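Local coordinates for protein PTHB1 (PDB 4YD8) that forms part of the BBSome, a coat complex thought to sort specific membrane proteins to the primary cilium and required for ciliogenesis, at residues 37-40 and 41-45. Sequence-based numbering, arbitrary orientation.
Sequences SGNG and QDKII
Asn39 OD1 accepts the backbone N-H of Gln41 at 3.0 Å in a nearly straight bond (169° at the hydrogen), the donor tilted out of the carbonyl plane. Asparagine suits this place because its short side chain, with CG between the backbone N and the carbonyl carbon (chi1 60°), carries OD1 forward to the N-H two residues on, closing an Asx turn just after the type I turn Ser37-Gly40. Gly40 has a positive phi, easy without a side chain.

The long chain of Lys43, bent at chi2, brings a charged donor from the strand back to the turn. Its NZ donates to Gln41 O at 2.8 Å from above the carbonyl plane, forms a salt bridge with Asp35, and donates to water 1, which donates to Asn39 OD1. The small hydroxyl of Ser37 fits beside this ammonium, OG lying 2.8 Å from NZ and hydrogen-bonded to Asn33 OD1. Replacing Lys43 by alanine removes the ammonium and would probably leave Asp35 without its countercharge and Asn39 without its water-mediated link. Water 2 donates to both Gly40 O and Asp42 OD1.

In van der Waals contact, Gln41 CG lies 3.7 Å from Asn39 CG, the two amides almost perpendicular (85°).

The turn leads from strand 29-32 into antiparallel strand 43-47, in one blade of the N-terminal seven-bladed beta-propeller. Gln41 OE1 bonds to Asp344 N and Asp42 OD2 to Cys341 N, tying the loop to strand 334-342 and the chain just beyond it, in the adjoining sheet.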
loop_
_atom_site.group_PDB
_atom_site.type_symbol
_atom_site.label_atom_id
_atom_site.label_comp_id
_atom_site.label_asym_id
_atom_site.label_seq_id
_atom_site.Cartn_x
_atom_site.Cartn_y
_atom_site.Cartn_z
ATOM N N SER A 37 12.263 -4.958 -14.297
ATOM C CA SER A 37 12.204 -5.735 -15.539
ATOM C C SER A 37 11.728 -4.885 -16.711
ATOM O O SER A 37 10.927 -3.966 -16.538
ATOM C CB SER A 37 11.280 -6.935 -15.361
ATOM O OG SER A 37 9.959 -6.500 -15.107
ATOM N N GLY A 38 12.186 -5.216 -17.919
ATOM C CA GLY A 38 11.819 -4.434 -19.074
ATOM C C GLY A 38 10.403 -4.687 -19.557
ATOM O O GLY A 38 9.828 -3.847 -20.244
ATOM N N ASN A 39 9.827 -5.834 -19.214
ATOM C CA ASN A 39 8.469 -6.118 -19.689
ATOM C C ASN A 39 7.411 -5.414 -18.833
ATOM O O ASN A 39 6.220 -5.445 -19.140
ATOM C CB ASN A 39 8.208 -7.624 -19.733
ATOM C CG ASN A 39 8.356 -8.297 -18.376
ATOM O OD1 ASN A 39 8.227 -7.670 -17.314
ATOM N ND2 ASN A 39 8.630 -9.594 -18.407
ATOM N N GLY A 40 7.863 -4.788 -17.755
ATOM C CA GLY A 40 7.000 -3.952 -16.937
ATOM C C GLY A 40 6.003 -4.691 -16.052
ATOM O O GLY A 40 5.075 -4.091 -15.517
ATOM N N GLN A 41 6.186 -5.993 -15.888
ATOM C CA GLN A 41 5.288 -6.776 -15.038
ATOM C C GLN A 41 5.508 -6.528 -13.549
ATOM O O GLN A 41 6.649 -6.421 -13.087
ATOM C CB GLN A 41 5.461 -8.266 -15.333
ATOM C CG GLN A 41 5.096 -8.618 -16.749
ATOM C CD GLN A 41 3.616 -8.496 -16.964
ATOM O OE1 GLN A 41 2.833 -9.242 -16.370
ATOM N NE2 GLN A 41 3.211 -7.537 -17.787
ATOM N N ASP A 42 4.422 -6.470 -12.779
ATOM C CA ASP A 42 4.575 -6.402 -11.329
ATOM C C ASP A 42 5.017 -7.743 -10.763
ATOM O O ASP A 42 4.844 -8.784 -11.393
ATOM C CB ASP A 42 3.274 -5.973 -10.644
ATOM C CG ASP A 42 2.927 -4.535 -10.931
ATOM O OD1 ASP A 42 3.873 -3.711 -10.983
ATOM O OD2 ASP A 42 1.726 -4.235 -11.107
ATOM N N LYS A 43 5.611 -7.699 -9.581
ATOM C CA LYS A 43 5.809 -8.900 -8.779
ATOM C C LYS A 43 5.051 -8.688 -7.482
ATOM O O LYS A 43 4.808 -7.549 -7.101
ATOM C CB LYS A 43 7.286 -9.166 -8.493
ATOM C CG LYS A 43 8.044 -9.708 -9.696
ATOM C CD LYS A 43 8.378 -8.605 -10.671
ATOM C CE LYS A 43 8.797 -9.172 -12.019
ATOM N NZ LYS A 43 8.956 -8.055 -12.976
ATOM N N ILE A 44 4.671 -9.775 -6.819
ATOM C CA ILE A 44 4.004 -9.672 -5.524
ATOM C C ILE A 44 5.078 -9.731 -4.446
ATOM O O ILE A 44 5.865 -10.687 -4.403
ATOM C CB ILE A 44 2.997 -10.802 -5.298
ATOM C CG1 ILE A 44 1.966 -10.860 -6.427
ATOM C CG2 ILE A 44 2.288 -10.653 -3.960
ATOM C CD1 ILE A 44 1.125 -12.108 -6.352
ATOM N N ILE A 45 5.127 -8.709 -3.596
ATOM C CA ILE A 45 6.048 -8.715 -2.467
ATOM C C ILE A 45 5.234 -8.758 -1.191
ATOM O O ILE A 45 4.350 -7.925 -0.998
ATOM C CB ILE A 45 6.962 -7.464 -2.421
ATOM C CG1 ILE A 45 7.724 -7.303 -3.741
ATOM C CG2 ILE A 45 7.917 -7.554 -1.206
ATOM C CD1 ILE A 45 7.172 -6.247 -4.638
HETATM O O HOH W 1 9.070 -9.432 -15.306
HETATM O O HOH W 2 4.580 -2.779 -13.438
#